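Local structure of alpha-1,3-glucanase (Streptomyces thermodiastaticus, 7C7D) at residues G472-D477 / V487-T492; V530-E535 / S576-T581; A553-C558 / F567-G572. The protein probably hydrolyses alpha-1,3-glucan as a thermostable GH87 glycosidase, its catalytic unit including a pectate lyase-like beta-helix. All blocks are in the same frame, centred on the assembly; numbering follows the deposited sequence. Where two conformers were deposited one is given.

Contact 1 of 3, residues G472-D477 / V487-T492; sequences GALRVD and VDITDT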
loop_
_atom_site.group_PDB
_atom_site.type_symbol
_atom_site.label_atom_id
_atom_site.label_comp_id
_atom_site.label_asym_id
_atom_site.label_seq_id
_atom_site.Cartn_x
_atom_site.Cartn_y
_atom_site.Cartn_z
ATOM N N GLY A 472 -11.542 -11.751 -6.674
ATOM C CA GLY A 472 -10.552 -11.863 -7.723
ATOM C C GLY A 472 -9.477 -10.791 -7.645
ATOM O O GLY A 472 -9.502 -9.888 -6.807
ATOM N N ALA A 473 -8.511 -10.912 -8.560
ATOM C CA ALA A 473 -7.414 -9.954 -8.629
ATOM C C ALA A 473 -7.915 -8.542 -8.901
ATOM O O ALA A 473 -7.433 -7.577 -8.293
ATOM C CB ALA A 473 -6.423 -10.379 -9.709
ATOM N N LEU A 474 -8.855 -8.393 -9.828
ATOM C CA LEU A 474 -9.408 -7.088 -10.157
ATOM C C LEU A 474 -10.914 -7.247 -10.152
ATOM O O LEU A 474 -11.444 -8.097 -10.871
ATOM C CB LEU A 474 -8.924 -6.627 -11.541
ATOM C CG LEU A 474 -9.204 -5.187 -11.969
ATOM C CD1 LEU A 474 -8.214 -4.775 -13.045
ATOM C CD2 LEU A 474 -10.628 -5.010 -12.459
ATOM N N ARG A 475 -11.608 -6.452 -9.345
ATOM C CA ARG A 475 -13.057 -6.547 -9.323
ATOM C C ARG A 475 -13.727 -5.216 -9.618
ATOM O O ARG A 475 -13.227 -4.145 -9.258
ATOM C CB ARG A 475 -13.605 -7.163 -8.031
ATOM C CG ARG A 475 -13.703 -6.242 -6.841
ATOM C CD ARG A 475 -14.415 -6.975 -5.692
ATOM N NE ARG A 475 -14.699 -6.072 -4.582
ATOM C CZ ARG A 475 -13.811 -5.743 -3.652
ATOM N NH1 ARG A 475 -12.590 -6.268 -3.661
ATOM N NH2 ARG A 475 -14.156 -4.887 -2.697
ATOM N N VAL A 476 -14.868 -5.317 -10.300
ATOM C CA VAL A 476 -15.832 -4.234 -10.443
ATOM C C VAL A 476 -17.061 -4.659 -9.658
ATOM O O VAL A 476 -17.615 -5.740 -9.899
ATOM C CB VAL A 476 -16.172 -3.944 -11.913
ATOM C CG1 VAL A 476 -17.159 -2.784 -12.005
ATOM C CG2 VAL A 476 -14.906 -3.642 -12.704
ATOM N N ASP A 477 -17.479 -3.818 -8.708
ATOM C CA ASP A 477 -18.400 -4.224 -7.649
ATOM C C ASP A 477 -19.542 -3.214 -7.553
ATOM O O ASP A 477 -19.377 -2.121 -7.004
ATOM C CB ASP A 477 -17.613 -4.313 -6.347
ATOM C CG ASP A 477 -18.365 -5.008 -5.229
ATOM O OD1 ASP A 477 -19.609 -5.134 -5.303
ATOM O OD2 ASP A 477 -17.688 -5.412 -4.247
ATOM N N VAL A 487 -16.253 1.991 -17.388
ATOM C CA VAL A 487 -15.062 1.451 -16.740
ATOM C C VAL A 487 -14.235 0.769 -17.818
ATOM O O VAL A 487 -14.675 -0.226 -18.415
ATOM C CB VAL A 487 -15.405 0.489 -15.595
ATOM C CG1 VAL A 487 -14.136 -0.017 -14.936
ATOM C CG2 VAL A 487 -16.313 1.172 -14.573
ATOM N N ASP A 488 -13.052 1.319 -18.087
ATOM C CA ASP A 488 -12.169 0.848 -19.152
ATOM C C ASP A 488 -10.938 0.228 -18.512
ATOM O O ASP A 488 -10.123 0.939 -17.914
ATOM C CB ASP A 488 -11.760 2.009 -20.055
ATOM C CG ASP A 488 -12.927 2.611 -20.785
ATOM O OD1 ASP A 488 -13.773 1.851 -21.285
ATOM O OD2 ASP A 488 -12.989 3.852 -20.878
ATOM N N ILE A 489 -10.801 -1.087 -18.646
ATOM C CA ILE A 489 -9.739 -1.849 -18.000
ATOM C C ILE A 489 -8.815 -2.341 -19.105
ATOM O O ILE A 489 -9.148 -3.280 -19.837
ATOM C CB ILE A 489 -10.307 -3.005 -17.169
ATOM C CG1 ILE A 489 -11.291 -2.480 -16.118
ATOM C CG2 ILE A 489 -9.189 -3.800 -16.522
ATOM C CD1 ILE A 489 -12.252 -3.525 -15.589
ATOM N N THR A 490 -7.651 -1.710 -19.224
ATOM C CA THR A 490 -6.784 -1.922 -20.373
ATOM C C THR A 490 -5.370 -2.278 -19.946
ATOM O O THR A 490 -4.868 -1.804 -18.927
ATOM C CB THR A 490 -6.720 -0.677 -21.272
ATOM O OG1 THR A 490 -6.310 0.447 -20.488
ATOM C CG2 THR A 490 -8.068 -0.381 -21.879
ATOM N N ASP A 491 -4.730 -3.111 -20.766
ATOM C CA ASP A 491 -3.323 -3.469 -20.611
ATOM C C ASP A 491 -2.996 -3.911 -19.188
ATOM O O ASP A 491 -2.082 -3.410 -18.535
ATOM C CB ASP A 491 -2.404 -2.355 -21.096
ATOM C CG ASP A 491 -2.452 -2.196 -22.597
ATOM O OD1 ASP A 491 -3.039 -3.071 -23.275
ATOM O OD2 ASP A 491 -1.909 -1.199 -23.104
ATOM N N THR A 492 -3.754 -4.888 -18.711
ATOM C CA THR A 492 -3.568 -5.421 -17.367
ATOM C C THR A 492 -2.770 -6.716 -17.433
ATOM O O THR A 492 -3.077 -7.602 -18.236
ATOM C CB THR A 492 -4.915 -5.701 -16.696
ATOM O OG1 THR A 492 -5.783 -4.578 -16.854
ATOM C CG2 THR A 492 -4.727 -5.944 -15.210
#
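Val-487 makes the first touch, setting its CG1 methyl against CG2 of Val-476 at 4.3 Å, a loose apolar approach at one end of the contact. Two residues on, Ile-489 carries the centre. Its CD1 faces both Leu-474 CD2 (3.8 Å) and Val-476 CG2 (3.9 Å), while its other branch, CG2, meets Leu-474 CD1 at 3.7 Å. The isoleucine thus uses both arms against the two methyls of one leucine, the side chains sliding past one another in opposite directions. Its torsion explains the spread: CG1 lies anti to the carbonyl carbon (chi1 -57°) and CG2 anti to the backbone N, which lays the two branches over the two methyls of Leu-474, with CD1 also reaching Val-476. Past the corner at Asp-491, Thr-492 adds a last touch, its CG2 methyl lying 4.3 Å from Leu-474 CD1. No hydrogen bond crosses between the segments, as expected of two strands whose axes stay 10.4 Å apart and run nearly antiparallel, at 172°. They face each other through side chains alone, as walls across the interior of a parallel beta-helix. On the other face of strand 474-477, Arg-475 NE forms a salt bridge with Asp-477 OD2 at 3.1 Å, and Arg-475 NH1 is held in turn by Ser-430 and Asn-405. The apolar layer continues along the axis of the beta-helix: Leu-474 rests on Leu-457, Val-476 on Phe-504, and Ile-489 on Phe-502 and Val-519. Strand 474-477 lies between the parallel strands 432-435 and 502-505, and strand 486-495 between 449-458 and 517-527, so the contact joins two walls of the stack within its buried core.

Contact 2 of 3, residues V530-E535 / S576-T581; sequences VVVQAE and SGWDTT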
loop_
_atom_site.group_PDB
_atom_site.type_symbol
_atom_site.label_atom_id
_atom_site.label_comp_id
_atom_site.label_asym_id
_atom_site.label_seq_id
_atom_site.Cartn_x
_atom_site.Cartn_y
_atom_site.Cartn_z
ATOM N N VAL A 530 -10.722 -19.051 -12.415
ATOM C CA VAL A 530 -11.293 -18.605 -13.682
ATOM C C VAL A 530 -10.730 -17.248 -14.082
ATOM O O VAL A 530 -10.398 -16.408 -13.237
ATOM C CB VAL A 530 -12.838 -18.574 -13.655
ATOM C CG1 VAL A 530 -13.393 -19.969 -13.419
ATOM C CG2 VAL A 530 -13.342 -17.610 -12.580
ATOM N N VAL A 531 -10.657 -17.023 -15.396
ATOM C CA VAL A 531 -10.250 -15.706 -15.889
ATOM C C VAL A 531 -11.326 -14.661 -15.603
ATOM O O VAL A 531 -11.017 -13.519 -15.235
ATOM C CB VAL A 531 -9.869 -15.781 -17.381
ATOM C CG1 VAL A 531 -9.519 -14.399 -17.909
ATOM C CG2 VAL A 531 -8.697 -16.734 -17.554
ATOM N N VAL A 532 -12.597 -15.031 -15.750
ATOM C CA VAL A 532 -13.723 -14.136 -15.514
ATOM C C VAL A 532 -14.678 -14.812 -14.540
ATOM O O VAL A 532 -15.228 -15.881 -14.840
ATOM C CB VAL A 532 -14.465 -13.760 -16.807
ATOM C CG1 VAL A 532 -15.679 -12.889 -16.479
ATOM C CG2 VAL A 532 -13.537 -13.036 -17.771
ATOM N N GLN A 533 -14.880 -14.183 -13.380
ATOM C CA GLN A 533 -15.827 -14.630 -12.366
ATOM C C GLN A 533 -16.975 -13.622 -12.390
ATOM O O GLN A 533 -16.859 -12.529 -11.833
ATOM C CB GLN A 533 -15.132 -14.674 -11.012
ATOM C CG GLN A 533 -15.992 -15.152 -9.855
ATOM C CD GLN A 533 -15.222 -15.177 -8.549
ATOM O OE1 GLN A 533 -14.129 -15.745 -8.468
ATOM N NE2 GLN A 533 -15.785 -14.561 -7.520
ATOM N N ALA A 534 -18.060 -13.971 -13.083
ATOM C CA ALA A 534 -19.181 -13.066 -13.326
ATOM C C ALA A 534 -20.355 -13.471 -12.445
ATOM O O ALA A 534 -20.977 -14.518 -12.661
ATOM C CB ALA A 534 -19.582 -13.074 -14.798
ATOM N N GLU A 535 -20.667 -12.628 -11.464
ATOM C CA GLU A 535 -21.710 -12.918 -10.496
ATOM C C GLU A 535 -22.752 -11.818 -10.379
ATOM O O GLU A 535 -23.695 -11.963 -9.596
ATOM C CB GLU A 535 -21.092 -13.187 -9.124
ATOM C CG GLU A 535 -20.187 -14.383 -9.138
ATOM C CD GLU A 535 -19.598 -14.650 -7.786
ATOM O OE1 GLU A 535 -18.555 -14.045 -7.475
ATOM O OE2 GLU A 535 -20.194 -15.442 -7.028
ATOM N N SER A 576 -7.666 -15.427 -26.243
ATOM C CA SER A 576 -7.190 -16.792 -26.409
ATOM C C SER A 576 -6.865 -17.403 -25.056
ATOM O O SER A 576 -6.488 -16.700 -24.116
ATOM C CB SER A 576 -5.955 -16.867 -27.315
ATOM O OG SER A 576 -4.849 -16.197 -26.732
ATOM N N GLY A 577 -7.014 -18.723 -24.971
ATOM C CA GLY A 577 -6.635 -19.468 -23.793
ATOM C C GLY A 577 -7.689 -19.567 -22.717
ATOM O O GLY A 577 -7.443 -20.221 -21.693
ATOM N N TRP A 578 -8.854 -18.953 -22.905
ATOM C CA TRP A 578 -9.900 -19.005 -21.891
ATOM C C TRP A 578 -11.268 -19.208 -22.529
ATOM O O TRP A 578 -12.279 -18.676 -22.057
ATOM C CB TRP A 578 -9.854 -17.794 -20.950
ATOM C CG TRP A 578 -9.979 -16.448 -21.608
ATOM C CD1 TRP A 578 -9.038 -15.814 -22.381
ATOM C CD2 TRP A 578 -11.098 -15.556 -21.531
ATOM N NE1 TRP A 578 -9.514 -14.595 -22.802
ATOM C CE2 TRP A 578 -10.774 -14.411 -22.292
ATOM C CE3 TRP A 578 -12.347 -15.618 -20.902
ATOM C CZ2 TRP A 578 -11.648 -13.335 -22.435
ATOM C CZ3 TRP A 578 -13.215 -14.550 -21.046
ATOM C CH2 TRP A 578 -12.861 -13.420 -21.809
ATOM N N ASP A 579 -11.322 -20.015 -23.592
ATOM C CA ASP A 579 -12.548 -20.224 -24.370
ATOM C C ASP A 579 -13.422 -21.331 -23.808
ATOM O O ASP A 579 -14.053 -22.072 -24.561
ATOM C CB ASP A 579 -12.217 -20.482 -25.837
ATOM C CG ASP A 579 -13.239 -19.868 -26.786
ATOM O OD1 ASP A 579 -14.264 -19.332 -26.306
ATOM O OD2 ASP A 579 -13.010 -19.913 -28.013
ATOM N N THR A 580 -13.478 -21.455 -22.487
ATOM C CA THR A 580 -14.307 -22.442 -21.821
ATOM C C THR A 580 -15.127 -21.771 -20.731
ATOM O O THR A 580 -14.720 -20.758 -20.154
ATOM C CB THR A 580 -13.466 -23.564 -21.197
ATOM O OG1 THR A 580 -12.650 -23.022 -20.152
ATOM C CG2 THR A 580 -12.596 -24.251 -22.252
ATOM N N THR A 581 -16.282 -22.368 -20.456
ATOM C CA THR A 581 -17.201 -21.922 -19.426
ATOM C C THR A 581 -17.394 -23.049 -18.421
ATOM O O THR A 581 -17.570 -24.213 -18.803
ATOM C CB THR A 581 -18.533 -21.525 -20.059
ATOM O OG1 THR A 581 -18.309 -20.455 -20.987
ATOM C CG2 THR A 581 -19.516 -21.073 -19.004
#
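Val-531, at the corner of strand 530-534, and Trp-578, in a loop without regular structure, bring their CA atoms to 6.9 Å, and no backbone bond joins the two segments. Val-531 meets the tryptophan at its root and over its ring. Val-531 CG2 lies 3.7 Å from Trp-578 CB, while Val-531 CG1 stands over one face of the indole, offset toward the rim and 4.1 Å from Trp-578 CD2, with the two side chains crossing at about a right angle. Val-532 reaches the far end of the same ring system: its CG2 comes obliquely to within 3.6 Å of Trp-578 CZ3. Trp-578 has CG between its own backbone N and carbonyl carbon (chi1 58°), a torsion that lays the indole across both valines. The ring is fixed at its polar edge too, where NE1 donates to the carbonyl O of Val-545, and it also touches Ile-555. Further along the strand, Gln-533 NE2 donates to Glu-535 OE1 at 2.8 Å, meeting the oxygen from above the carboxylate plane; this pair takes no part in the valine packing. Between the segments the contact is wholly apolar and its three residues are buried: one indole pins the loop after strand 567-571 to the corner of strand 530-534, while its single N-H is satisfied by a backbone carbonyl rather than left buried without a partner.

Contact 3 of 3, residues A553-C558 / F567-G572; sequences AGIYNC and FTVTDG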
loop_
_atom_site.group_PDB
_atom_site.type_symbol
_atom_site.label_atom_id
_atom_site.label_comp_id
_atom_site.label_asym_id
_atom_site.label_seq_id
_atom_site.Cartn_x
_atom_site.Cartn_y
_atom_site.Cartn_z
ATOM N N ALA A 553 -11.468 -22.799 -15.448
ATOM C CA ALA A 553 -12.231 -22.504 -16.656
ATOM C C ALA A 553 -11.965 -21.063 -17.065
ATOM O O ALA A 553 -11.488 -20.250 -16.271
ATOM C CB ALA A 553 -13.737 -22.684 -16.438
ATOM N N GLY A 554 -12.310 -20.742 -18.312
ATOM C CA GLY A 554 -12.240 -19.353 -18.736
ATOM C C GLY A 554 -13.220 -18.468 -17.987
ATOM O O GLY A 554 -12.844 -17.417 -17.455
ATOM N N ILE A 555 -14.486 -18.889 -17.926
ATOM C CA ILE A 555 -15.586 -18.065 -17.437
ATOM C C ILE A 555 -16.426 -18.864 -16.456
ATOM O O ILE A 555 -16.809 -20.004 -16.744
ATOM C CB ILE A 555 -16.502 -17.596 -18.585
ATOM C CG1 ILE A 555 -15.745 -16.793 -19.639
ATOM C CG2 ILE A 555 -17.688 -16.795 -18.039
ATOM C CD1 ILE A 555 -16.587 -16.495 -20.861
ATOM N N TYR A 556 -16.761 -18.239 -15.335
ATOM C CA TYR A 556 -17.831 -18.661 -14.449
ATOM C C TYR A 556 -18.883 -17.566 -14.531
ATOM O O TYR A 556 -18.600 -16.414 -14.207
ATOM C CB TYR A 556 -17.289 -18.783 -13.026
ATOM C CG TYR A 556 -18.287 -19.181 -11.971
ATOM C CD1 TYR A 556 -18.568 -20.515 -11.730
ATOM C CD2 TYR A 556 -18.912 -18.225 -11.183
ATOM C CE1 TYR A 556 -19.463 -20.892 -10.749
ATOM C CE2 TYR A 556 -19.813 -18.594 -10.196
ATOM C CZ TYR A 556 -20.082 -19.929 -9.984
ATOM O OH TYR A 556 -20.980 -20.302 -9.009
ATOM N N ASN A 557 -20.070 -17.904 -15.023
ATOM C CA ASN A 557 -21.113 -16.905 -15.259
ATOM C C ASN A 557 -22.370 -17.361 -14.529
ATOM O O ASN A 557 -23.169 -18.130 -15.065
ATOM C CB ASN A 557 -21.350 -16.698 -16.757
ATOM C CG ASN A 557 -22.287 -15.537 -17.050
ATOM O OD1 ASN A 557 -23.045 -15.098 -16.181
ATOM N ND2 ASN A 557 -22.252 -15.046 -18.283
ATOM N N CYS A 558 -22.551 -16.873 -13.305
ATOM C CA CYS A 558 -23.632 -17.332 -12.432
ATOM C C CYS A 558 -24.106 -16.155 -11.588
ATOM O O CYS A 558 -23.739 -16.022 -10.412
ATOM C CB CYS A 558 -23.162 -18.499 -11.553
ATOM S SG CYS A 558 -22.285 -19.864 -12.414
ATOM N N PHE A 567 -25.941 -11.876 -17.172
ATOM C CA PHE A 567 -24.717 -11.148 -17.483
ATOM C C PHE A 567 -24.250 -11.607 -18.854
ATOM O O PHE A 567 -23.998 -12.798 -19.052
ATOM C CB PHE A 567 -23.629 -11.428 -16.446
ATOM C CG PHE A 567 -22.401 -10.573 -16.616
ATOM C CD1 PHE A 567 -22.401 -9.257 -16.183
ATOM C CD2 PHE A 567 -21.258 -11.069 -17.225
ATOM C CE1 PHE A 567 -21.286 -8.453 -16.328
ATOM C CE2 PHE A 567 -20.135 -10.266 -17.376
ATOM C CZ PHE A 567 -20.152 -8.959 -16.924
ATOM N N THR A 568 -24.155 -10.672 -19.796
ATOM C CA THR A 568 -23.760 -10.980 -21.168
ATOM C C THR A 568 -22.281 -10.649 -21.365
ATOM O O THR A 568 -21.886 -9.476 -21.327
ATOM C CB THR A 568 -24.632 -10.226 -22.171
ATOM O OG1 THR A 568 -26.001 -10.608 -21.997
ATOM C CG2 THR A 568 -24.209 -10.552 -23.602
ATOM N N VAL A 569 -21.479 -11.684 -21.602
ATOM C CA VAL A 569 -20.064 -11.553 -21.928
ATOM C C VAL A 569 -19.965 -11.462 -23.446
ATOM O O VAL A 569 -20.251 -12.434 -24.146
ATOM C CB VAL A 569 -19.276 -12.764 -21.410
ATOM C CG1 VAL A 569 -17.813 -12.689 -21.836
ATOM C CG2 VAL A 569 -19.415 -12.897 -19.898
ATOM N N THR A 570 -19.560 -10.305 -23.964
ATOM C CA THR A 570 -19.333 -10.167 -25.399
ATOM C C THR A 570 -17.866 -10.436 -25.698
ATOM O O THR A 570 -16.971 -9.802 -25.126
ATOM C CB THR A 570 -19.762 -8.797 -25.930
ATOM O OG1 THR A 570 -21.191 -8.710 -25.918
ATOM C CG2 THR A 570 -19.277 -8.602 -27.365
ATOM N N ASP A 571 -17.629 -11.391 -26.584
ATOM C CA ASP A 571 -16.299 -11.687 -27.097
ATOM C C ASP A 571 -16.022 -10.684 -28.206
ATOM O O ASP A 571 -16.526 -10.812 -29.324
ATOM C CB ASP A 571 -16.284 -13.122 -27.609
ATOM C CG ASP A 571 -14.941 -13.545 -28.177
ATOM O OD1 ASP A 571 -14.018 -12.715 -28.286
ATOM O OD2 ASP A 571 -14.822 -14.739 -28.533
ATOM N N GLY A 572 -15.235 -9.661 -27.893
ATOM C CA GLY A 572 -14.896 -8.643 -28.859
ATOM C C GLY A 572 -13.700 -8.962 -29.728
ATOM O O GLY A 572 -13.270 -8.106 -30.510
HETATM O O HOH W 1 -25.681 -14.807 -17.193
#
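Asn-557 and Phe-567 supply the polar part of the contact. ND2 of Asn-557 donates to the carbonyl O of Phe-567 at 2.9 Å, in a bond that is essentially straight at the hydrogen (179°) and lies in the plane of the amide. The other half of the amide is used through a water, which donates to Asn-557 OD1 at 2.8 Å and accepts from Phe-567 N at 2.9 Å. One side chain therefore serves both backbone groups of a single residue, one directly and one by relay, and the two ends of the amide are fixed in rotation by partners of opposite kind. With CG anti to the backbone N (chi1 -172°), the amide extends across to the facing strand. Shortening Asn-557 to an alanine would probably leave the carbonyl of Phe-567 without its direct donor and the water without its OD1 acceptor.

The apolar part is small. Ile-555 CD1 and Val-569 CG1 reach toward each other tip to tip at 4.1 Å, and Val-569 CG2 lies alongside the amide, 3.9 Å from Asn-557 ND2. The CB of Phe-567 packs against OD1 of Asn-557 at 3.7 Å.

The next residue, Cys-558, forms a disulfide with Cys-585, and its SG stands over one face of the Tyr-556 ring, which also stacks with Trp-588.

The strands run roughly antiparallel, 154° between directions, with axes 9.3 Å apart. Strand 553-557 is the outermost of its parallel sheet, beside 530-534, whereas 567-571 pairs with 538-550, and Val-569 rests on Phe-542 there; the contact thus joins two walls at the C-terminal end of the beta-helix.

How the contacts relate
All three contacts lie toward the C-terminal end of the parallel beta-helix. Contact 1 lies earlier in the coil stack, its centre about 14 Å from the centres of contacts 2 and 3, and touches neither. Contacts 2 and 3 are close, centres about 6 Å apart, because strands 530-534 and 553-557 are neighbours: Ala-534 N and Tyr-556 O, 2.7 Å apart, probably form a hydrogen bond. In sequence, contact 3 falls between the two segments of contact 2, and Trp-578 of contact 2 touches Ile-555 of contact 3. None of the calcium ligands, Glu-63, Glu-65, Ser-88, Gln-91 and Asp-191, belongs to these contacts.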